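PDB 3KHY: propionate kinase from Francisella tularensis subsp. tularensis, which probably catalyses the reversible, magnesium-dependent transfer of a phosphoryl group from ATP to acetate or propionate, yielding the acyl phosphate and ADP. Local coordinates for residues V138-T143 with L374-E379; P224-V229 with S234-P239; A292-S297 with I335-N340. All coordinates share one frame; numbering follows the deposited sequence.

Contact 1 of 3, residues V138-T143 with L374-E379; sequences VAVFDT and LMIAQE
Val-140 on strand 137-141 faces helix 372-382, and its methyls meet two residues one helical turn apart, Ile-376 and Glu-379. The two methyls divide the work. CG1, trans to the backbone N (chi1 -179°), lies against Ile-376 CG1, with Val-140 CG1 and Ile-376 CG1 3.9 Å apart, while CG2 fits between Ile-376 CG2 and the first methylene of Glu-379, with Val-140 CG2 3.9 Å from Glu-379 CB. The valine runs aslant to both helix side chains, and both branches of Ile-376 touch it. Glu-379 offers only aliphatic carbon here: its chain folds at CG (chi2 -74°) and takes the carboxylate off to Ser-96 OG and, in a salt bridge, to Lys-179. A charged group is thus tethered beside an apolar patch. Farther along 138-143 stands Asp-142, the predicted proton donor/acceptor, salt-bridged to Arg-85, a predicted substrate-binding residue that Ile-376 also touches. The helix therefore packs across one face of the mixed sheet of the N-terminal half: Val-140 is hydrogen-bonded through its backbone to His-84 and Val-86 of strand 79-86, Ala-377 and Ile-376 rest on strand 3-9, and helix 175-188 flanks the contact through Thr-176.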
ATOM      1  N   VAL A 138      28.676  19.254   4.792  1.00 28.64           N
ATOM      2  CA  VAL A 138      27.588  18.618   5.528  1.00 25.82           C
ATOM      3  C   VAL A 138      26.705  17.809   4.576  1.00 25.64           C
ATOM      4  O   VAL A 138      26.447  18.237   3.449  1.00 26.17           O
ATOM      5  CB  VAL A 138      26.729  19.672   6.264  1.00 27.75           C
ATOM      6  CG1 VAL A 138      25.391  19.079   6.715  1.00 25.02           C
ATOM      7  CG2 VAL A 138      27.494  20.247   7.452  1.00 27.36           C
ATOM      8  N   ALA A 139      26.268  16.632   5.031  1.00 27.93           N
ATOM      9  CA  ALA A 139      25.333  15.800   4.274  1.00 23.62           C
ATOM     10  C   ALA A 139      23.932  15.887   4.896  1.00 23.02           C
ATOM     11  O   ALA A 139      23.777  15.752   6.114  1.00 22.73           O
ATOM     12  CB  ALA A 139      25.807  14.366   4.253  1.00 24.96           C
ATOM     13  N   VAL A 140      22.928  16.130   4.056  1.00 22.13           N
ATOM     14  CA  VAL A 140      21.541  16.239   4.494  1.00 19.90           C
ATOM     15  C   VAL A 140      20.723  15.186   3.744  1.00 16.81           C
ATOM     16  O   VAL A 140      20.631  15.231   2.511  1.00 19.62           O
ATOM     17  CB  VAL A 140      20.981  17.638   4.186  1.00 20.71           C
ATOM     18  CG1 VAL A 140      19.537  17.761   4.669  1.00 23.80           C
ATOM     19  CG2 VAL A 140      21.866  18.730   4.816  1.00 24.10           C
ATOM     20  N   PHE A 141      20.128  14.256   4.485  1.00 18.19           N
ATOM     21  CA  PHE A 141      19.532  13.049   3.906  1.00 14.68           C
ATOM     22  C   PHE A 141      18.017  13.155   3.726  1.00 17.93           C
ATOM     23  O   PHE A 141      17.313  13.564   4.649  1.00 17.52           O
ATOM     24  CB  PHE A 141      19.850  11.842   4.799  1.00 17.37           C
ATOM     25  CG  PHE A 141      21.305  11.715   5.142  1.00 21.96           C
ATOM     26  CD1 PHE A 141      22.155  10.972   4.338  1.00 22.68           C
ATOM     27  CD2 PHE A 141      21.828  12.363   6.252  1.00 20.86           C
ATOM     28  CE1 PHE A 141      23.514  10.867   4.644  1.00 22.03           C
ATOM     29  CE2 PHE A 141      23.177  12.264   6.565  1.00 21.13           C
ATOM     30  CZ  PHE A 141      24.021  11.513   5.758  1.00 22.00           C
ATOM     31  N   ASP A 142      17.523  12.765   2.548  1.00 17.99           N
ATOM     32  CA  ASP A 142      16.084  12.791   2.254  1.00 17.03           C
ATOM     33  C   ASP A 142      15.322  11.824   3.152  1.00 14.02           C
ATOM     34  O   ASP A 142      14.096  11.891   3.245  1.00 17.23           O
ATOM     35  CB  ASP A 142      15.809  12.393   0.799  1.00 22.11           C
ATOM     36  CG  ASP A 142      16.350  13.398  -0.208  1.00 30.91           C
ATOM     37  OD1 ASP A 142      16.666  14.545   0.174  1.00 34.38           O
ATOM     38  OD2 ASP A 142      16.459  13.030  -1.396  1.00 30.20           O
ATOM     39  N   THR A 143      16.045  10.908   3.786  1.00 17.45           N
ATOM     40  CA  THR A 143      15.422   9.878   4.618  1.00 14.58           C
ATOM     41  C   THR A 143      15.467  10.203   6.116  1.00 17.87           C
ATOM     42  O   THR A 143      14.731   9.608   6.899  1.00 20.06           O
ATOM     43  CB  THR A 143      16.092   8.511   4.400  1.00 14.40           C
ATOM     44  OG1 THR A 143      17.514   8.671   4.485  1.00 15.89           O
ATOM     45  CG2 THR A 143      15.728   7.930   3.023  1.00 13.97           C
ATOM     46  N   LEU A 374      17.069  25.868   0.831  1.00 22.26           N
ATOM     47  CA  LEU A 374      17.202  26.663   2.056  1.00 20.91           C
ATOM     48  C   LEU A 374      17.330  25.773   3.290  1.00 18.05           C
ATOM     49  O   LEU A 374      18.116  26.054   4.192  1.00 23.24           O
ATOM     50  CB  LEU A 374      16.019  27.628   2.215  1.00 22.39           C
ATOM     51  CG  LEU A 374      15.983  28.498   3.476  1.00 26.50           C
ATOM     52  CD1 LEU A 374      17.260  29.319   3.614  1.00 25.84           C
ATOM     53  CD2 LEU A 374      14.761  29.421   3.458  1.00 25.58           C
HETATM   54  N   MSE A 375      16.551  24.694   3.332  1.00 16.14           N
HETATM   55  CA  MSE A 375      16.596  23.789   4.466  1.00 20.60           C
HETATM   56  C   MSE A 375      17.981  23.155   4.580  1.00 19.77           C
HETATM   57  O   MSE A 375      18.521  23.015   5.670  1.00 24.86           O
HETATM   58  CB  MSE A 375      15.535  22.698   4.320  1.00 19.43           C
HETATM   59  CG  MSE A 375      15.439  21.773   5.519  1.00 24.66           C
HETATM   60 SE   MSE A 375      14.777  22.686   7.133  1.00 41.42          SE
HETATM   61  CE  MSE A 375      15.127  21.287   8.417  1.00 90.27           C
ATOM     62  N   ILE A 376      18.536  22.746   3.446  1.00 17.13           N
ATOM     63  CA  ILE A 376      19.870  22.168   3.440  1.00 17.07           C
ATOM     64  C   ILE A 376      20.886  23.207   3.928  1.00 21.40           C
ATOM     65  O   ILE A 376      21.797  22.878   4.686  1.00 19.39           O
ATOM     66  CB  ILE A 376      20.245  21.656   2.047  1.00 18.81           C
ATOM     67  CG1 ILE A 376      19.494  20.354   1.743  1.00 14.20           C
ATOM     68  CG2 ILE A 376      21.743  21.427   1.938  1.00 21.42           C
ATOM     69  CD1 ILE A 376      19.650  19.909   0.285  1.00 19.68           C
ATOM     70  N   ALA A 377      20.719  24.461   3.509  1.00 19.73           N
ATOM     71  CA  ALA A 377      21.616  25.536   3.948  1.00 21.22           C
ATOM     72  C   ALA A 377      21.501  25.770   5.451  1.00 23.77           C
ATOM     73  O   ALA A 377      22.503  26.001   6.127  1.00 28.15           O
ATOM     74  CB  ALA A 377      21.338  26.824   3.189  1.00 20.19           C
ATOM     75  N   GLN A 378      20.278  25.699   5.975  1.00 20.06           N
ATOM     76  CA  GLN A 378      20.061  25.873   7.413  1.00 22.04           C
ATOM     77  C   GLN A 378      20.629  24.718   8.230  1.00 22.86           C
ATOM     78  O   GLN A 378      21.209  24.928   9.300  1.00 23.85           O
ATOM     79  CB  GLN A 378      18.575  26.052   7.720  1.00 24.68           C
ATOM     80  CG  GLN A 378      17.984  27.351   7.199  1.00 34.41           C
ATOM     81  CD  GLN A 378      16.477  27.387   7.327  1.00 37.67           C
ATOM     82  OE1 GLN A 378      15.836  26.353   7.523  1.00 42.13           O
ATOM     83  NE2 GLN A 378      15.901  28.574   7.204  1.00 35.54           N
ATOM     84  N   GLU A 379      20.442  23.493   7.738  1.00 22.96           N
ATOM     85  CA  GLU A 379      21.003  22.314   8.394  1.00 19.88           C
ATOM     86  C   GLU A 379      22.521  22.386   8.434  1.00 24.56           C
ATOM     87  O   GLU A 379      23.161  21.979   9.407  1.00 29.25           O
ATOM     88  CB  GLU A 379      20.581  21.052   7.640  1.00 22.37           C
ATOM     89  CG  GLU A 379      19.129  20.705   7.832  1.00 27.53           C
ATOM     90  CD  GLU A 379      18.895  20.130   9.201  1.00 39.39           C
ATOM     91  OE1 GLU A 379      19.478  19.063   9.487  1.00 40.57           O
ATOM     92  OE2 GLU A 379      18.156  20.750   9.992  1.00 40.59           O
TER

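Contact 2 of 3, residues P224-V229 with S234-P239; sequences PLDGLV and SGCIDP
Gly-235 CA is approached by three carbonyl oxygens of segment 224-229: Leu-225 O at 3.2 Å, Gly-227 O at 3.3 Å and Leu-228 O at 3.4 Å, each in a CA-H...O contact. The glycine has a positive phi (65°), and its bare alpha carbon is packed against all three. The one classical hydrogen bond between the segments follows directly, from Cys-236 N to Gly-227 O (2.8 Å) and nearly straight at 170°, with the donor tilted out of the carbonyl plane. Cys-236 SG lies over Gly-227, 3.6 Å from Gly-227 CA. Asp-226 turns its carboxylate back across the contact, its CG trans to the backbone N (chi1 -154°). Asp-226 OD1 reaches Cys-236 CA, takes a weak bond from Gly-227 N, and accepts from a water 2.7 Å from Asp-226 OD1 that in turn accepts from Ile-237 N. At the other end Leu-225 CD1 rests 4.0 Å from Ser-234 OG, whose hydroxyl is spent on Gly-235 O. In the next shell Arg-299 NH1 of helix 287-307 donates to both Gly-227 O and Ser-234 O, tying the two arms to one nitrogen. Asp-238 OD1 is hydrogen-bonded to Ser-240 OG, while OD2 accepts from Thr-223 N of the second subunit. The arrangement is a doubled-back loop between strand 214-218 and helix 241-249; between its arms lies Arg-233, the predicted transition-state stabiliser, which donates to Pro-224 O. The loop thus borders both the dimer interface and the probable active site of this acetokinase-family enzyme of the actin-ATPase clan.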
ATOM      1  N   PRO A 224      11.844   5.870  -3.261  1.00 18.87           N
ATOM      2  CA  PRO A 224      10.795   6.837  -3.623  1.00 15.74           C
ATOM      3  C   PRO A 224       9.780   6.353  -4.683  1.00 16.19           C
ATOM      4  O   PRO A 224       9.019   7.176  -5.200  1.00 16.98           O
ATOM      5  CB  PRO A 224      11.595   8.042  -4.173  1.00 14.88           C
ATOM      6  CG  PRO A 224      13.007   7.851  -3.632  1.00 18.45           C
ATOM      7  CD  PRO A 224      13.189   6.358  -3.621  1.00 17.47           C
ATOM      8  N   LEU A 225       9.760   5.062  -4.999  1.00 17.21           N
ATOM      9  CA  LEU A 225       8.754   4.513  -5.922  1.00 15.46           C
ATOM     10  C   LEU A 225       7.348   4.356  -5.306  1.00 17.31           C
ATOM     11  O   LEU A 225       6.342   4.474  -6.006  1.00 18.66           O
ATOM     12  CB  LEU A 225       9.213   3.153  -6.445  1.00 16.07           C
ATOM     13  CG  LEU A 225       8.198   2.368  -7.282  1.00 19.13           C
ATOM     14  CD1 LEU A 225       7.825   3.139  -8.550  1.00 20.07           C
ATOM     15  CD2 LEU A 225       8.761   1.007  -7.628  1.00 19.51           C
ATOM     16  N   ASP A 226       7.278   4.083  -4.007  1.00 13.10           N
ATOM     17  CA  ASP A 226       6.016   3.654  -3.384  1.00 15.98           C
ATOM     18  C   ASP A 226       5.083   4.803  -2.992  1.00 11.92           C
ATOM     19  O   ASP A 226       5.511   5.961  -2.843  1.00 13.70           O
ATOM     20  CB  ASP A 226       6.309   2.830  -2.132  1.00 12.56           C
ATOM     21  CG  ASP A 226       5.188   1.844  -1.790  1.00 19.17           C
ATOM     22  OD1 ASP A 226       4.237   1.673  -2.599  1.00 15.88           O
ATOM     23  OD2 ASP A 226       5.268   1.234  -0.707  1.00 22.15           O
ATOM     24  N   GLY A 227       3.810   4.468  -2.796  1.00 16.03           N
ATOM     25  CA  GLY A 227       2.849   5.398  -2.233  1.00  9.99           C
ATOM     26  C   GLY A 227       1.916   6.068  -3.227  1.00 12.11           C
ATOM     27  O   GLY A 227       1.132   5.401  -3.924  1.00 12.73           O
ATOM     28  N   LEU A 228       1.998   7.393  -3.278  1.00 14.09           N
ATOM     29  CA  LEU A 228       1.126   8.215  -4.128  1.00 15.04           C
ATOM     30  C   LEU A 228       1.380   8.023  -5.623  1.00 18.97           C
ATOM     31  O   LEU A 228       2.486   7.634  -6.030  1.00 13.56           O
ATOM     32  CB  LEU A 228       1.302   9.705  -3.771  1.00 11.36           C
ATOM     33  CG  LEU A 228       0.903  10.118  -2.353  1.00 16.55           C
ATOM     34  CD1 LEU A 228       1.033  11.656  -2.162  1.00 15.22           C
ATOM     35  CD2 LEU A 228      -0.526   9.645  -2.038  1.00 11.70           C
ATOM     36  N   VAL A 229       0.357   8.306  -6.438  1.00 12.43           N
ATOM     37  CA  VAL A 229       0.533   8.391  -7.892  1.00 17.00           C
ATOM     38  C   VAL A 229       1.475   9.559  -8.206  1.00 14.61           C
ATOM     39  O   VAL A 229       1.385  10.617  -7.585  1.00 17.74           O
ATOM     40  CB  VAL A 229      -0.824   8.609  -8.619  1.00 15.28           C
ATOM     41  CG1 VAL A 229      -0.623   8.802 -10.130  1.00 14.78           C
ATOM     42  CG2 VAL A 229      -1.765   7.438  -8.337  1.00 12.97           C
ATOM     43  N   SER A 234       4.373   4.506 -10.391  1.00 13.30           N
ATOM     44  CA  SER A 234       3.095   3.884 -10.066  1.00 17.46           C
ATOM     45  C   SER A 234       2.587   4.161  -8.653  1.00 15.24           C
ATOM     46  O   SER A 234       1.376   4.195  -8.418  1.00 14.63           O
ATOM     47  CB  SER A 234       3.228   2.369 -10.224  1.00 19.16           C
ATOM     48  OG  SER A 234       4.127   1.843  -9.252  1.00 17.99           O
ATOM     49  N   GLY A 235       3.506   4.339  -7.711  1.00 16.58           N
ATOM     50  CA  GLY A 235       3.143   4.318  -6.304  1.00 17.83           C
ATOM     51  C   GLY A 235       2.644   2.928  -5.931  1.00 19.38           C
ATOM     52  O   GLY A 235       3.033   1.941  -6.560  1.00 15.58           O
ATOM     53  N   CYS A 236       1.786   2.857  -4.913  1.00 12.01           N
ATOM     54  CA  CYS A 236       1.240   1.593  -4.409  1.00 13.51           C
ATOM     55  C   CYS A 236       0.762   0.648  -5.498  1.00 18.05           C
ATOM     56  O   CYS A 236       0.013   1.049  -6.388  1.00 17.37           O
ATOM     57  CB  CYS A 236       0.047   1.872  -3.495  1.00 18.58           C
ATOM     58  SG  CYS A 236       0.501   2.623  -1.929  1.00 26.70           S
ATOM     59  N   ILE A 237       1.167  -0.613  -5.402  1.00 14.12           N
ATOM     60  CA  ILE A 237       0.670  -1.640  -6.315  1.00 14.20           C
ATOM     61  C   ILE A 237       0.865  -3.033  -5.696  1.00 12.11           C
ATOM     62  O   ILE A 237       1.742  -3.230  -4.854  1.00 14.84           O
ATOM     63  CB  ILE A 237       1.363  -1.531  -7.691  1.00 15.71           C
ATOM     64  CG1 ILE A 237       0.695  -2.432  -8.731  1.00 14.20           C
ATOM     65  CG2 ILE A 237       2.857  -1.864  -7.585  1.00 15.14           C
ATOM     66  CD1 ILE A 237       1.085  -2.039 -10.154  1.00 19.78           C
ATOM     67  N   ASP A 238       0.013  -3.985  -6.077  1.00 12.58           N
ATOM     68  CA  ASP A 238       0.088  -5.361  -5.552  1.00 14.09           C
ATOM     69  C   ASP A 238       1.431  -5.929  -6.015  1.00 18.41           C
ATOM     70  O   ASP A 238       1.758  -5.869  -7.215  1.00 16.29           O
ATOM     71  CB  ASP A 238      -1.081  -6.175  -6.134  1.00 12.54           C
ATOM     72  CG  ASP A 238      -1.164  -7.594  -5.595  1.00 14.94           C
ATOM     73  OD1 ASP A 238      -0.188  -8.110  -5.007  1.00 16.36           O
ATOM     74  OD2 ASP A 238      -2.241  -8.205  -5.783  1.00 17.26           O
ATOM     75  N   PRO A 239       2.236  -6.441  -5.070  1.00 15.66           N
ATOM     76  CA  PRO A 239       3.532  -7.035  -5.424  1.00 17.88           C
ATOM     77  C   PRO A 239       3.361  -8.206  -6.390  1.00 17.66           C
ATOM     78  O   PRO A 239       4.299  -8.556  -7.104  1.00 17.57           O
ATOM     79  CB  PRO A 239       4.068  -7.539  -4.077  1.00 18.39           C
ATOM     80  CG  PRO A 239       2.830  -7.636  -3.177  1.00 13.70           C
ATOM     81  CD  PRO A 239       1.984  -6.490  -3.621  1.00 11.01           C
TER
HETATM   82  O   HOH W   1       2.913  -0.712  -2.791  1.00 18.95           O

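Contact 3 of 3, residues A292-S297 with I335-N340; sequences AIEIFS and ISKLAN
Glu-294 and Lys-337 join helix 287-307 to helix 328-337 by a salt bridge, Lys-337 NZ to Glu-294 OE1 at 2.6 Å. The ammonium approaches the syn side of that oxygen but stands 35° out of the carboxylate plane, and the two side chains cross at about a right angle. Lysine stays extended until its last bond, where a bend (chi4 53°) swings NZ toward the acid; Glu-294 in turn is folded at chi2. Both charged groups have a further partner in Asn-333, one turn before Lys-337: its OD1 accepts from Lys-337 NZ and its ND2 donates to Glu-294 OE2. One amide therefore serves both members of the pair. The lysine's methylenes pass beside Ser-297, with Lys-337 CD 4.2 Å from Ser-297 CB. The serine's own hydroxyl is engaged within its helix, Ser-297 OG giving a 2.8 Å bond to Ile-293 O. That carbonyl also receives Ser-297 N, and the two donors arrive from opposite faces of its plane. Glu-294 also packs against Tyr-152 of the second subunit. With both Glu-294 oxygens and the lysine nitrogen bonded in one closed network with Asn-333, the pair is probably held in its charged form, pinning the two helices at a partly buried spot.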
ATOM      1  N   ALA A 292      -6.932  10.016 -14.938  1.00 14.77           N
ATOM      2  CA  ALA A 292      -5.630  10.117 -14.285  1.00 15.59           C
ATOM      3  C   ALA A 292      -5.728  11.049 -13.077  1.00 11.99           C
ATOM      4  O   ALA A 292      -5.159  10.775 -12.018  1.00 13.37           O
ATOM      5  CB  ALA A 292      -4.574  10.627 -15.271  1.00 14.53           C
ATOM      6  N   ILE A 293      -6.454  12.151 -13.239  1.00 13.20           N
ATOM      7  CA  ILE A 293      -6.640  13.100 -12.142  1.00 11.81           C
ATOM      8  C   ILE A 293      -7.491  12.505 -11.016  1.00 10.58           C
ATOM      9  O   ILE A 293      -7.203  12.737  -9.846  1.00 11.92           O
ATOM     10  CB  ILE A 293      -7.235  14.437 -12.650  1.00 15.27           C
ATOM     11  CG1 ILE A 293      -6.167  15.224 -13.422  1.00 16.23           C
ATOM     12  CG2 ILE A 293      -7.768  15.286 -11.493  1.00 14.81           C
ATOM     13  CD1 ILE A 293      -6.714  16.455 -14.150  1.00 16.30           C
ATOM     14  N   GLU A 294      -8.530  11.745 -11.372  1.00 12.23           N
ATOM     15  CA  GLU A 294      -9.349  11.060 -10.373  1.00 16.26           C
ATOM     16  C   GLU A 294      -8.501  10.043  -9.607  1.00 14.51           C
ATOM     17  O   GLU A 294      -8.526  10.010  -8.381  1.00 11.56           O
ATOM     18  CB  GLU A 294     -10.554  10.353 -11.009  1.00 11.21           C
ATOM     19  CG  GLU A 294     -11.577  11.307 -11.638  1.00 19.05           C
ATOM     20  CD  GLU A 294     -12.088  12.323 -10.635  1.00 18.26           C
ATOM     21  OE1 GLU A 294     -12.765  11.909  -9.662  1.00 17.84           O
ATOM     22  OE2 GLU A 294     -11.794  13.525 -10.806  1.00 19.87           O
ATOM     23  N   ILE A 295      -7.753   9.209 -10.324  1.00 12.79           N
ATOM     24  CA  ILE A 295      -6.921   8.204  -9.639  1.00 10.36           C
ATOM     25  C   ILE A 295      -5.904   8.896  -8.718  1.00 10.93           C
ATOM     26  O   ILE A 295      -5.753   8.536  -7.556  1.00 11.32           O
ATOM     27  CB  ILE A 295      -6.227   7.276 -10.647  1.00 13.03           C
ATOM     28  CG1 ILE A 295      -7.279   6.481 -11.427  1.00 12.05           C
ATOM     29  CG2 ILE A 295      -5.287   6.310  -9.935  1.00 14.37           C
ATOM     30  CD1 ILE A 295      -6.695   5.659 -12.569  1.00 15.19           C
ATOM     31  N   PHE A 296      -5.212   9.895  -9.243  1.00 11.33           N
ATOM     32  CA  PHE A 296      -4.219  10.649  -8.469  1.00  9.10           C
ATOM     33  C   PHE A 296      -4.853  11.278  -7.226  1.00 12.47           C
ATOM     34  O   PHE A 296      -4.371  11.095  -6.105  1.00 15.44           O
ATOM     35  CB  PHE A 296      -3.627  11.712  -9.399  1.00 10.79           C
ATOM     36  CG  PHE A 296      -2.629  12.653  -8.766  1.00 15.59           C
ATOM     37  CD1 PHE A 296      -3.054  13.741  -8.017  1.00 14.34           C
ATOM     38  CD2 PHE A 296      -1.269  12.518  -9.033  1.00 14.05           C
ATOM     39  CE1 PHE A 296      -2.148  14.635  -7.478  1.00 13.37           C
ATOM     40  CE2 PHE A 296      -0.350  13.415  -8.502  1.00 18.76           C
ATOM     41  CZ  PHE A 296      -0.789  14.478  -7.725  1.00 15.59           C
ATOM     42  N   SER A 297      -5.944  12.014  -7.418  1.00 10.22           N
ATOM     43  CA  SER A 297      -6.541  12.762  -6.314  1.00 10.64           C
ATOM     44  C   SER A 297      -7.117  11.845  -5.246  1.00 11.55           C
ATOM     45  O   SER A 297      -7.003  12.123  -4.062  1.00 11.19           O
ATOM     46  CB  SER A 297      -7.638  13.702  -6.825  1.00 10.94           C
ATOM     47  OG  SER A 297      -7.124  14.625  -7.777  1.00 15.23           O
ATOM     48  N   ILE A 335      -9.694  17.915  -2.060  1.00 14.62           N
ATOM     49  CA  ILE A 335     -10.528  18.308  -0.921  1.00 13.90           C
ATOM     50  C   ILE A 335     -11.979  17.872  -1.138  1.00 14.83           C
ATOM     51  O   ILE A 335     -12.684  17.462  -0.205  1.00 16.34           O
ATOM     52  CB  ILE A 335     -10.416  19.826  -0.672  1.00 14.03           C
ATOM     53  CG1 ILE A 335      -8.978  20.176  -0.274  1.00 11.91           C
ATOM     54  CG2 ILE A 335     -11.421  20.292   0.386  1.00 15.62           C
ATOM     55  CD1 ILE A 335      -8.457  19.402   0.931  1.00 14.58           C
ATOM     56  N   SER A 336     -12.427  17.953  -2.384  1.00 15.77           N
ATOM     57  CA  SER A 336     -13.740  17.436  -2.752  1.00 18.34           C
ATOM     58  C   SER A 336     -13.911  15.994  -2.268  1.00 19.86           C
ATOM     59  O   SER A 336     -14.955  15.620  -1.723  1.00 20.33           O
ATOM     60  CB  SER A 336     -13.912  17.492  -4.272  1.00 24.75           C
ATOM     61  OG  SER A 336     -15.210  17.081  -4.635  1.00 33.67           O
ATOM     62  N   LYS A 337     -12.875  15.184  -2.452  1.00 14.54           N
ATOM     63  CA  LYS A 337     -12.965  13.775  -2.076  1.00 16.53           C
ATOM     64  C   LYS A 337     -12.890  13.563  -0.564  1.00 15.67           C
ATOM     65  O   LYS A 337     -13.148  12.471  -0.073  1.00 16.22           O
ATOM     66  CB  LYS A 337     -11.897  12.963  -2.822  1.00 19.51           C
ATOM     67  CG  LYS A 337     -12.238  12.831  -4.314  1.00 17.31           C
ATOM     68  CD  LYS A 337     -11.143  12.170  -5.130  1.00 16.65           C
ATOM     69  CE  LYS A 337     -11.673  11.758  -6.513  1.00 17.72           C
ATOM     70  NZ  LYS A 337     -12.332  12.879  -7.268  1.00 14.52           N
ATOM     71  N   LEU A 338     -12.523  14.614   0.166  1.00 14.98           N
ATOM     72  CA  LEU A 338     -12.398  14.553   1.618  1.00 10.96           C
ATOM     73  C   LEU A 338     -13.610  15.188   2.320  1.00 17.89           C
ATOM     74  O   LEU A 338     -13.581  15.440   3.517  1.00 19.02           O
ATOM     75  CB  LEU A 338     -11.113  15.245   2.074  1.00 10.43           C
ATOM     76  CG  LEU A 338      -9.837  14.445   1.765  1.00 12.03           C
ATOM     77  CD1 LEU A 338      -8.594  15.340   1.821  1.00 16.54           C
ATOM     78  CD2 LEU A 338      -9.683  13.238   2.687  1.00 12.31           C
ATOM     79  N   ALA A 339     -14.681  15.407   1.570  1.00 16.58           N
ATOM     80  CA  ALA A 339     -15.879  16.044   2.115  1.00 22.46           C
ATOM     81  C   ALA A 339     -16.409  15.342   3.375  1.00 23.85           C
ATOM     82  O   ALA A 339     -16.788  16.001   4.337  1.00 20.19           O
ATOM     83  CB  ALA A 339     -16.971  16.136   1.046  1.00 21.01           C
ATOM     84  N   ASN A 340     -16.432  14.011   3.378  1.00 18.91           N
ATOM     85  CA  ASN A 340     -17.012  13.292   4.517  1.00 19.80           C
ATOM     86  C   ASN A 340     -16.158  13.363   5.777  1.00 22.19           C
ATOM     87  O   ASN A 340     -16.590  12.944   6.857  1.00 22.38           O
ATOM     88  CB  ASN A 340     -17.312  11.831   4.163  1.00 16.52           C
ATOM     89  CG  ASN A 340     -18.382  11.701   3.099  1.00 22.50           C
ATOM     90  OD1 ASN A 340     -19.367  12.444   3.102  1.00 22.03           O
ATOM     91  ND2 ASN A 340     -18.204  10.742   2.188  1.00 17.89           N
TER

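Of the segments in contact, strand 137-141 comes first along the chain, and contact 1 closes last, when helix 372-382 near the C terminus returns to it across 230 residues. Contacts 2 and 3 both fall within that span, one after the other without crossing. Contact 2 is a tight local closure within the loop that links strand 214-218 to helix 241-249; contact 3 bridges helix 287-307 and helix 328-337, with strand 316-320 in between. Contact 1 ties the C-terminal helix to the N-terminal sheet, on the other side of the chain's centre from the other two. These touch each other where Val-229 packs on Ile-295 and Phe-296, and both reach the second subunit.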